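Local coordinates for protein similar to hydroxylamine oxidoreductase (Kuenenia stuttgartiensis, PDB 6H5L) that probably works as a multiheme c-type cytochrome oxidoreductase, forming with a partner protein a 60-heme reductase complex of an anammox bacterium, at residues 218-230 against 253-266. Numbering follows the deposited sequence.
Sequences FSAVEGRQPEACM and YEKEEEHYDFTKPL. With HEC (heme c), chain G.
R224 sets CG beside its backbone N (chi1 -71°) and bends at chi3 (-85°), which turns the guanidinium edge toward the carbonyl of F262 and a heme c propionate. Two nitrogens grip that carbonyl side-on: NE lies 2.8 Å from F262 O and NH2 3.1 Å, with F262 O within 7° of the guanidinium plane. From the same group, R224 NH1 donates to HEC O2D at 2.8 Å, and L266 N reaches that oxygen too, at 3.0 Å. Replacing R224 by an alanine is likely to leave F262 O without both donors and the propionate without the guanidinium charge beside O2D. Beside this polar grip, two rings of the 253-266 segment receive aliphatic groups. Q225 CB sits over a face of the F262 ring, 4.2 Å from its centroid, and P226 CG lies 4.0 Å from the centroid of the Y253 ring, over one face, both CH-pi contacts. The Y253 hydroxyl donates to E227 OE2 at 2.5 Å and is also hydrogen-bonded to K255 NZ of a neighbouring subunit. A water bridges E227 OE1 and, weakly, E257 OE2. In this multiheme cytochrome fold, the shared propionate oxygen ties both segments to one heme; its pairing with the guanidinium would be expected to stabilise the ionised propionate.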
loop_
_atom_site.group_PDB
_atom_site.type_symbol
_atom_site.label_atom_id
_atom_site.label_comp_id
_atom_site.label_asym_id
_atom_site.label_seq_id
_atom_site.Cartn_x
_atom_site.Cartn_y
_atom_site.Cartn_z
ATOM N N PHE A 218 21.285 24.168 5.950
ATOM C CA PHE A 218 20.548 25.297 6.515
ATOM C C PHE A 218 19.114 24.902 6.849
ATOM O O PHE A 218 18.142 25.521 6.411
ATOM C CB PHE A 218 20.594 26.498 5.572
ATOM C CG PHE A 218 21.982 27.032 5.344
ATOM C CD1 PHE A 218 22.649 27.713 6.347
ATOM C CD2 PHE A 218 22.620 26.855 4.129
ATOM C CE1 PHE A 218 23.926 28.207 6.144
ATOM C CE2 PHE A 218 23.896 27.348 3.922
ATOM C CZ PHE A 218 24.548 28.025 4.929
ATOM N N SER A 219 18.994 23.836 7.632
ATOM C CA SER A 219 17.709 23.214 7.920
ATOM C C SER A 219 17.114 23.816 9.186
ATOM O O SER A 219 17.719 23.737 10.262
ATOM C CB SER A 219 17.874 21.703 8.071
ATOM O OG SER A 219 16.714 21.118 8.635
ATOM N N ALA A 220 15.930 24.422 9.055
ATOM C CA ALA A 220 15.210 24.887 10.234
ATOM C C ALA A 220 14.826 23.726 11.141
ATOM O O ALA A 220 14.743 23.893 12.362
ATOM C CB ALA A 220 13.967 25.674 9.820
ATOM N N VAL A 221 14.589 22.547 10.560
ATOM C CA VAL A 221 14.354 21.351 11.365
ATOM C C VAL A 221 15.566 21.053 12.235
ATOM O O VAL A 221 15.435 20.734 13.423
ATOM C CB VAL A 221 14.003 20.158 10.455
ATOM C CG1 VAL A 221 13.974 18.864 11.256
ATOM C CG2 VAL A 221 12.668 20.394 9.762
ATOM N N GLU A 222 16.767 21.166 11.665
ATOM C CA GLU A 222 17.972 20.892 12.440
ATOM C C GLU A 222 18.233 21.989 13.466
ATOM O O GLU A 222 18.726 21.713 14.565
ATOM C CB GLU A 222 19.172 20.730 11.510
ATOM C CG GLU A 222 20.443 20.311 12.221
ATOM C CD GLU A 222 21.676 20.557 11.386
ATOM O OE1 GLU A 222 21.710 20.118 10.217
ATOM O OE2 GLU A 222 22.609 21.209 11.897
ATOM N N GLY A 223 17.917 23.240 13.124
ATOM C CA GLY A 223 18.117 24.327 14.067
ATOM C C GLY A 223 17.220 24.237 15.285
ATOM O O GLY A 223 17.569 24.743 16.355
ATOM N N ARG A 224 16.064 23.591 15.149
ATOM C CA ARG A 224 15.101 23.491 16.237
ATOM C C ARG A 224 15.322 22.280 17.132
ATOM O O ARG A 224 14.727 22.216 18.215
ATOM C CB ARG A 224 13.675 23.466 15.673
ATOM C CG ARG A 224 13.223 24.801 15.100
ATOM C CD ARG A 224 11.740 24.802 14.782
ATOM N NE ARG A 224 11.440 24.258 13.463
ATOM C CZ ARG A 224 11.198 25.002 12.388
ATOM N NH1 ARG A 224 11.229 26.325 12.476
ATOM N NH2 ARG A 224 10.924 24.424 11.227
ATOM N N GLN A 225 16.154 21.317 16.714
ATOM C CA GLN A 225 16.335 20.221 17.659
ATOM C C GLN A 225 17.450 20.551 18.648
ATOM O O GLN A 225 18.412 21.239 18.295
ATOM C CB GLN A 225 16.645 18.922 16.926
ATOM C CG GLN A 225 17.308 19.094 15.573
ATOM C CD GLN A 225 17.149 17.869 14.693
ATOM O OE1 GLN A 225 16.141 17.165 14.765
ATOM N NE2 GLN A 225 18.146 17.607 13.857
ATOM N N PRO A 226 17.325 20.070 19.892
ATOM C CA PRO A 226 18.282 20.466 20.941
ATOM C C PRO A 226 19.736 20.168 20.618
ATOM O O PRO A 226 20.624 20.881 21.104
ATOM C CB PRO A 226 17.809 19.659 22.157
ATOM C CG PRO A 226 16.364 19.442 21.923
ATOM C CD PRO A 226 16.204 19.286 20.435
ATOM N N GLU A 227 20.010 19.138 19.812
ATOM C CA GLU A 227 21.391 18.752 19.537
ATOM C C GLU A 227 22.167 19.830 18.791
ATOM O O GLU A 227 23.403 19.790 18.781
ATOM C CB GLU A 227 21.429 17.443 18.744
ATOM C CG GLU A 227 21.131 16.185 19.561
ATOM C CD GLU A 227 19.651 15.992 19.847
ATOM O OE1 GLU A 227 19.300 14.998 20.520
ATOM O OE2 GLU A 227 18.837 16.825 19.397
ATOM N N ALA A 228 21.480 20.789 18.166
ATOM C CA ALA A 228 22.173 21.847 17.440
ATOM C C ALA A 228 22.938 22.787 18.362
ATOM O O ALA A 228 23.860 23.469 17.902
ATOM C CB ALA A 228 21.177 22.645 16.598
ATOM N N CYS A 229 22.580 22.836 19.644
ATOM C CA CYS A 229 23.232 23.718 20.602
ATOM C C CYS A 229 24.285 23.013 21.443
ATOM O O CYS A 229 25.030 23.686 22.161
ATOM C CB CYS A 229 22.192 24.341 21.542
ATOM S SG CYS A 229 20.572 24.606 20.803
ATOM N N MET A 230 24.371 21.686 21.370
ATOM C CA MET A 230 25.143 20.934 22.351
ATOM C C MET A 230 26.630 20.858 22.025
ATOM O O MET A 230 27.422 20.502 22.904
ATOM C CB MET A 230 24.562 19.526 22.499
ATOM C CG MET A 230 23.057 19.520 22.723
ATOM S SD MET A 230 22.450 17.988 23.452
ATOM C CE MET A 230 23.329 16.780 22.469
ATOM N N TYR A 253 12.370 13.483 25.275
ATOM C CA TYR A 253 12.607 13.917 23.902
ATOM C C TYR A 253 13.431 12.890 23.136
ATOM O O TYR A 253 13.103 12.542 21.997
ATOM C CB TYR A 253 13.300 15.280 23.886
ATOM C CG TYR A 253 14.143 15.514 22.648
ATOM C CD1 TYR A 253 13.554 15.672 21.399
ATOM C CD2 TYR A 253 15.528 15.580 22.731
ATOM C CE1 TYR A 253 14.323 15.881 20.269
ATOM C CE2 TYR A 253 16.303 15.790 21.607
ATOM C CZ TYR A 253 15.697 15.940 20.379
ATOM O OH TYR A 253 16.467 16.153 19.258
ATOM N N GLU A 254 14.507 12.391 23.747
ATOM C CA GLU A 254 15.380 11.451 23.050
ATOM C C GLU A 254 14.663 10.148 22.717
ATOM O O GLU A 254 14.971 9.511 21.701
ATOM C CB GLU A 254 16.629 11.179 23.885
ATOM C CG GLU A 254 17.636 12.319 23.858
ATOM C CD GLU A 254 18.457 12.415 25.130
ATOM O OE1 GLU A 254 18.443 11.453 25.927
ATOM O OE2 GLU A 254 19.109 13.461 25.335
ATOM N N LYS A 255 13.708 9.734 23.548
ATOM C CA LYS A 255 12.989 8.487 23.326
ATOM C C LYS A 255 11.674 8.667 22.577
ATOM O O LYS A 255 11.089 7.669 22.142
ATOM C CB LYS A 255 12.728 7.786 24.664
ATOM C CG LYS A 255 13.994 7.329 25.375
ATOM C CD LYS A 255 14.886 6.502 24.453
ATOM C CE LYS A 255 14.223 5.190 24.048
ATOM N NZ LYS A 255 15.053 4.418 23.080
ATOM N N GLU A 256 11.196 9.900 22.410
ATOM C CA GLU A 256 9.981 10.167 21.648
ATOM C C GLU A 256 10.235 11.099 20.467
ATOM O O GLU A 256 9.281 11.651 19.909
ATOM C CB GLU A 256 8.894 10.761 22.549
ATOM C CG GLU A 256 8.438 9.857 23.680
ATOM C CD GLU A 256 7.212 10.400 24.394
ATOM O OE1 GLU A 256 6.467 11.186 23.773
ATOM O OE2 GLU A 256 6.994 10.050 25.573
ATOM N N GLU A 257 11.501 11.284 20.073
ATOM C CA GLU A 257 11.829 12.280 19.054
ATOM C C GLU A 257 11.160 11.989 17.717
ATOM O O GLU A 257 10.895 12.919 16.946
ATOM C CB GLU A 257 13.346 12.367 18.871
ATOM C CG GLU A 257 14.061 11.035 18.987
ATOM C CD GLU A 257 15.503 11.102 18.529
ATOM O OE1 GLU A 257 15.733 11.305 17.318
ATOM O OE2 GLU A 257 16.406 10.960 19.380
ATOM N N GLU A 258 10.883 10.716 17.417
ATOM C CA GLU A 258 10.250 10.384 16.145
ATOM C C GLU A 258 8.886 11.045 16.000
ATOM O O GLU A 258 8.462 11.350 14.880
ATOM C CB GLU A 258 10.119 8.869 15.992
ATOM C CG GLU A 258 11.437 8.153 15.759
ATOM C CD GLU A 258 11.841 7.275 16.927
ATOM O OE1 GLU A 258 11.879 6.038 16.756
ATOM O OE2 GLU A 258 12.112 7.823 18.017
ATOM N N HIS A 259 8.192 11.287 17.111
ATOM C CA HIS A 259 6.869 11.889 17.084
ATOM C C HIS A 259 6.894 13.384 17.382
ATOM O O HIS A 259 5.830 13.994 17.532
ATOM C CB HIS A 259 5.944 11.158 18.058
ATOM C CG HIS A 259 5.697 9.729 17.688
ATOM N ND1 HIS A 259 6.584 8.717 17.987
ATOM C CD2 HIS A 259 4.671 9.145 17.025
ATOM C CE1 HIS A 259 6.110 7.571 17.534
ATOM N NE2 HIS A 259 4.951 7.803 16.945
ATOM N N TYR A 260 8.079 13.983 17.477
ATOM C CA TYR A 260 8.203 15.434 17.523
ATOM C C TYR A 260 8.157 15.988 16.104
ATOM O O TYR A 260 8.827 15.469 15.206
ATOM C CB TYR A 260 9.510 15.844 18.201
ATOM C CG TYR A 260 9.484 15.840 19.716
ATOM C CD1 TYR A 260 9.116 14.703 20.423
ATOM C CD2 TYR A 260 9.856 16.967 20.436
ATOM C CE1 TYR A 260 9.103 14.696 21.807
ATOM C CE2 TYR A 260 9.847 16.970 21.818
ATOM C CZ TYR A 260 9.470 15.832 22.498
ATOM O OH TYR A 260 9.460 15.832 23.874
ATOM N N ASP A 261 7.370 17.040 15.899
ATOM C CA ASP A 261 7.230 17.659 14.581
ATOM C C ASP A 261 8.113 18.903 14.561
ATOM O O ASP A 261 7.690 19.996 14.939
ATOM C CB ASP A 261 5.771 17.984 14.279
ATOM C CG ASP A 261 5.544 18.374 12.827
ATOM O OD1 ASP A 261 6.538 18.568 12.093
ATOM O OD2 ASP A 261 4.368 18.481 12.416
ATOM N N PHE A 262 9.355 18.730 14.110
ATOM C CA PHE A 262 10.296 19.840 14.013
ATOM C C PHE A 262 10.129 20.650 12.734
ATOM O O PHE A 262 10.856 21.632 12.546
ATOM C CB PHE A 262 11.734 19.326 14.118
ATOM C CG PHE A 262 12.111 18.865 15.497
ATOM C CD1 PHE A 262 12.246 19.777 16.532
ATOM C CD2 PHE A 262 12.334 17.522 15.758
ATOM C CE1 PHE A 262 12.592 19.360 17.803
ATOM C CE2 PHE A 262 12.681 17.098 17.026
ATOM C CZ PHE A 262 12.810 18.019 18.050
ATOM N N THR A 263 9.200 20.271 11.857
ATOM C CA THR A 263 8.914 21.073 10.675
ATOM C C THR A 263 8.080 22.305 10.998
ATOM O O THR A 263 8.028 23.233 10.184
ATOM C CB THR A 263 8.190 20.234 9.616
ATOM O OG1 THR A 263 6.890 19.870 10.096
ATOM C CG2 THR A 263 8.977 18.971 9.304
ATOM N N LYS A 264 7.435 22.333 12.161
ATOM C CA LYS A 264 6.582 23.450 12.549
ATOM C C LYS A 264 7.411 24.520 13.248
ATOM O O LYS A 264 8.199 24.194 14.145
ATOM C CB LYS A 264 5.464 22.982 13.471
ATOM C CG LYS A 264 4.688 21.784 12.945
ATOM C CD LYS A 264 3.601 21.336 13.912
ATOM C CE LYS A 264 2.267 22.006 13.615
ATOM N NZ LYS A 264 1.165 21.407 14.421
ATOM N N PRO A 265 7.278 25.789 12.865
ATOM C CA PRO A 265 7.925 26.858 13.631
ATOM C C PRO A 265 7.436 26.867 15.072
ATOM O O PRO A 265 6.372 26.339 15.402
ATOM C CB PRO A 265 7.513 28.136 12.886
ATOM C CG PRO A 265 6.347 27.735 12.028
ATOM C CD PRO A 265 6.576 26.301 11.679
ATOM N N LEU A 266 8.246 27.482 15.940
ATOM C CA LEU A 266 8.009 27.392 17.378
ATOM C C LEU A 266 6.646 27.954 17.762
ATOM O O LEU A 266 5.976 27.418 18.652
ATOM C CB LEU A 266 9.123 28.115 18.134
ATOM C CG LEU A 266 10.508 27.480 18.017
ATOM C CD1 LEU A 266 11.579 28.431 18.520
ATOM C CD2 LEU A 266 10.550 26.168 18.783
HETATM FE FE HEC G . 18.350 30.897 12.510
HETATM C CHA HEC G . 15.139 29.824 11.926
HETATM C CHB HEC G . 18.302 32.590 9.518
HETATM C CHC HEC G . 21.361 32.410 13.287
HETATM C CHD HEC G . 18.608 28.947 15.281
HETATM N NA HEC G . 16.980 31.152 10.998
HETATM C C1A HEC G . 15.704 30.627 10.967
HETATM C C2A HEC G . 15.057 31.065 9.750
HETATM C C3A HEC G . 15.923 31.830 9.083
HETATM C C4A HEC G . 17.154 31.901 9.851
HETATM C CMA HEC G . 15.651 32.513 7.728
HETATM C CAA HEC G . 13.616 30.715 9.316
HETATM C CBA HEC G . 13.611 29.529 8.358
HETATM C CGA HEC G . 12.189 29.227 7.958
HETATM O O1A HEC G . 11.255 29.677 8.672
HETATM O O2A HEC G . 11.988 28.531 6.929
HETATM N NB HEC G . 19.639 32.195 11.547
HETATM C C1B HEC G . 19.339 32.876 10.382
HETATM C C2B HEC G . 20.308 33.941 10.231
HETATM C C3B HEC G . 21.158 33.890 11.264
HETATM C C4B HEC G . 20.752 32.791 12.113
HETATM C CMB HEC G . 20.334 34.941 9.058
HETATM C CAB HEC G . 22.357 34.825 11.542
HETATM C CBB HEC G . 21.867 36.225 11.975
HETATM N NC HEC G . 19.734 30.714 14.002
HETATM C C1C HEC G . 20.900 31.441 14.149
HETATM C C2C HEC G . 21.485 31.098 15.429
HETATM C C3C HEC G . 20.802 30.052 15.913
HETATM C C4C HEC G . 19.636 29.846 15.071
HETATM C CMC HEC G . 22.885 31.564 15.889
HETATM C CAC HEC G . 21.106 29.294 17.224
HETATM C CBC HEC G . 20.891 30.228 18.436
HETATM N ND HEC G . 17.090 29.543 13.422
HETATM C C1D HEC G . 17.380 28.954 14.650
HETATM C C2D HEC G . 16.170 28.347 15.157
HETATM C C3D HEC G . 15.088 28.623 14.110
HETATM C C4D HEC G . 15.752 29.370 13.071
HETATM C CMD HEC G . 15.992 27.579 16.476
HETATM C CAD HEC G . 13.603 28.204 14.158
HETATM C CBD HEC G . 12.783 29.462 14.437
HETATM C CGD HEC G . 11.385 29.122 14.882
HETATM O O1D HEC G . 10.669 30.041 15.354
HETATM O O2D HEC G . 10.986 27.934 14.771
HETATM O O HOH W 1 17.399 13.332 19.615
#